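Interferon-inducible protein AIM2 (Mus musculus, PDB 4JBM) senses double-stranded DNA in the cytosol through its HIN domain and triggers assembly of the AIM2 inflammasome, leading to pyroptosis. Local coordinates at residues 88-91 with 92-95. Residues are numbered along the deposited sequence; the frame is centred on the assembly and turned at random.
With nucleotides of chain C; nucleotides of chain D.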
# COMPACT_ATOMS: atom_id res chain seq x y z
N ASN A 88 -10.56 -17.99 -0.55
CA ASN A 88 -9.88 -17.65 0.69
C ASN A 88 -8.43 -17.21 0.53
O ASN A 88 -8.01 -16.23 1.15
CB ASN A 88 -9.93 -18.84 1.66
CG ASN A 88 -11.32 -19.08 2.24
OD1 ASN A 88 -12.15 -18.18 2.27
ND2 ASN A 88 -11.57 -20.32 2.66
N ASN A 89 -7.68 -17.91 -0.31
CA ASN A 89 -6.25 -17.62 -0.42
C ASN A 89 -5.95 -16.36 -1.23
O ASN A 89 -4.86 -15.79 -1.13
CB ASN A 89 -5.45 -18.80 -0.97
CG ASN A 89 -4.00 -18.73 -0.54
OD1 ASN A 89 -3.71 -18.71 0.66
ND2 ASN A 89 -3.08 -18.64 -1.50
N VAL A 90 -6.89 -15.96 -2.08
CA VAL A 90 -6.77 -14.69 -2.79
C VAL A 90 -6.88 -13.56 -1.78
O VAL A 90 -6.07 -12.63 -1.81
CB VAL A 90 -7.85 -14.54 -3.88
CG1 VAL A 90 -7.70 -13.20 -4.59
CG2 VAL A 90 -7.74 -15.69 -4.88
N VAL A 91 -7.86 -13.64 -0.88
CA VAL A 91 -7.97 -12.68 0.22
C VAL A 91 -6.72 -12.67 1.09
O VAL A 91 -6.14 -11.61 1.38
CB VAL A 91 -9.17 -13.01 1.13
CG1 VAL A 91 -9.25 -12.01 2.28
CG2 VAL A 91 -10.44 -13.00 0.32
N LYS A 92 -6.30 -13.87 1.49
CA LYS A 92 -5.11 -14.03 2.33
C LYS A 92 -3.88 -13.41 1.67
O LYS A 92 -3.09 -12.75 2.33
CB LYS A 92 -4.85 -15.51 2.66
CG LYS A 92 -5.41 -15.99 3.99
CD LYS A 92 -5.07 -17.46 4.21
CE LYS A 92 -3.67 -17.72 4.77
NZ LYS A 92 -3.52 -17.28 6.20
N ARG A 93 -3.70 -13.63 0.37
CA ARG A 93 -2.51 -13.06 -0.28
C ARG A 93 -2.64 -11.55 -0.46
O ARG A 93 -1.65 -10.83 -0.34
CB ARG A 93 -2.20 -13.77 -1.61
CG ARG A 93 -1.32 -15.02 -1.38
CD ARG A 93 -0.87 -15.76 -2.64
NE ARG A 93 -1.96 -16.38 -3.39
CZ ARG A 93 -2.51 -15.84 -4.48
NH1 ARG A 93 -2.04 -14.71 -4.97
NH2 ARG A 93 -3.50 -16.47 -5.10
N ALA A 94 -3.86 -11.09 -0.70
CA ALA A 94 -4.13 -9.67 -0.90
C ALA A 94 -3.76 -8.90 0.33
O ALA A 94 -3.31 -7.74 0.25
CB ALA A 94 -5.59 -9.45 -1.22
N ARG A 95 -3.98 -9.53 1.48
CA ARG A 95 -3.76 -8.86 2.76
C ARG A 95 -2.38 -9.08 3.36
O ARG A 95 -1.98 -8.36 4.28
CB ARG A 95 -4.82 -9.31 3.77
CG ARG A 95 -6.26 -8.95 3.40
CD ARG A 95 -6.49 -7.44 3.44
NE ARG A 95 -6.37 -6.87 4.79
CZ ARG A 95 -7.37 -6.81 5.67
NH1 ARG A 95 -8.57 -7.28 5.36
NH2 ARG A 95 -7.17 -6.26 6.86
P DG C 8 -3.36 -20.33 -4.60
OP1 DG C 8 -4.44 -20.51 -5.60
OP2 DG C 8 -3.11 -19.00 -3.99
O5' DG C 8 -3.58 -21.38 -3.42
C5' DG C 8 -3.61 -22.77 -3.78
C4' DG C 8 -3.71 -23.59 -2.51
O4' DG C 8 -2.44 -23.65 -1.82
C3' DG C 8 -4.73 -23.03 -1.52
O3' DG C 8 -5.59 -24.06 -1.11
C2' DG C 8 -3.90 -22.46 -0.38
C1' DG C 8 -2.64 -23.32 -0.46
N9 DG C 8 -1.46 -22.61 0.01
C8 DG C 8 -1.04 -21.34 -0.32
N7 DG C 8 0.06 -20.97 0.27
C5 DG C 8 0.39 -22.06 1.07
C6 DG C 8 1.48 -22.23 1.94
O6 DG C 8 2.42 -21.44 2.18
N1 DG C 8 1.43 -23.48 2.54
C2 DG C 8 0.45 -24.43 2.31
N2 DG C 8 0.60 -25.58 2.99
N3 DG C 8 -0.58 -24.28 1.50
C4 DG C 8 -0.54 -23.07 0.91
O5' DG D 1 -4.77 -8.55 8.19
C5' DG D 1 -3.71 -9.08 7.40
C4' DG D 1 -2.48 -9.28 8.25
O4' DG D 1 -2.76 -10.23 9.31
C3' DG D 1 -1.26 -9.84 7.54
O3' DG D 1 -0.12 -9.53 8.31
C2' DG D 1 -1.58 -11.33 7.60
C1' DG D 1 -2.12 -11.47 9.02
N9 DG D 1 -3.08 -12.57 9.18
C8 DG D 1 -4.14 -12.91 8.36
N7 DG D 1 -4.82 -13.95 8.77
C5 DG D 1 -4.17 -14.35 9.92
C6 DG D 1 -4.44 -15.42 10.81
O6 DG D 1 -5.34 -16.24 10.73
N1 DG D 1 -3.53 -15.50 11.87
C2 DG D 1 -2.51 -14.60 12.03
N2 DG D 1 -1.73 -14.79 13.10
N3 DG D 1 -2.25 -13.59 11.21
C4 DG D 1 -3.11 -13.51 10.18
P DC C 9 -6.89 -23.74 -0.23
OP1 DC C 9 -8.00 -24.57 -0.76
OP2 DC C 9 -7.09 -22.28 -0.09
O5' DC C 9 -6.47 -24.28 1.22
C5' DC C 9 -5.75 -25.51 1.34
C4' DC C 9 -5.18 -25.61 2.75
O4' DC C 9 -3.94 -24.88 2.87
C3' DC C 9 -6.11 -25.02 3.81
O3' DC C 9 -6.10 -25.89 4.89
C2' DC C 9 -5.45 -23.69 4.19
C1' DC C 9 -3.99 -24.11 4.05
N1 DC C 9 -3.02 -22.99 3.94
C2 DC C 9 -1.84 -23.08 4.67
O2 DC C 9 -1.65 -24.07 5.38
N3 DC C 9 -0.94 -22.07 4.58
C4 DC C 9 -1.19 -21.01 3.80
N4 DC C 9 -0.28 -20.02 3.72
C5 DC C 9 -2.40 -20.92 3.04
C6 DC C 9 -3.28 -21.92 3.14
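Lys92 N donates to Asn88 O in a nearly straight bond (2.9 Å, 164° at the hydrogen), the first of four successive i to i+4 bonds that build helix 88-95. From this turn the Lys92 chain, bent at its last two torsions, runs to the DNA, setting CE 3.9 Å from C5 of the DC9 base of chain C, while NZ donates a hydrogen bond to O6 of a guanine base. One turn of helix brings Asn89 and Arg93 to the same phosphate. CG anti to the backbone N (chi1 -156°) carries the Asn89 amide to this phosphate, where ND2 donates a short bond (2.5 Å) to OP2 of DG8 of chain C; its OD1 lies on the side of Lys92 and the DC9 base. Arg93 meets that oxygen edge-on with both NE (2.9 Å) and NH2 (2.8 Å), so three N-H donors from two side chains grip one OP2. Asn89 O lies over a face of the guanidinium, and ND2 lies at its edge, 3.2 Å from NE; these two donors share the phosphate oxygen and do not bond to each other. Helix 88-95 lies in the linker between the two OB folds of the HIN domain and meets both a backbone phosphate and bases, the Arg93-phosphate contact being in keeping with electrostatic DNA binding. Val90 O accepts a hydrogen bond from Ala94 N, whose methyl group packs inward on Leu9 and Phe37 of the first OB fold. Val91 O binds Arg95 N at 3.0 Å and also touches Arg95 CG, beyond which the bent arginine chain makes only a long approach, NH2 to the sugar oxygen O5' of DG1 of chain D (3.6 Å).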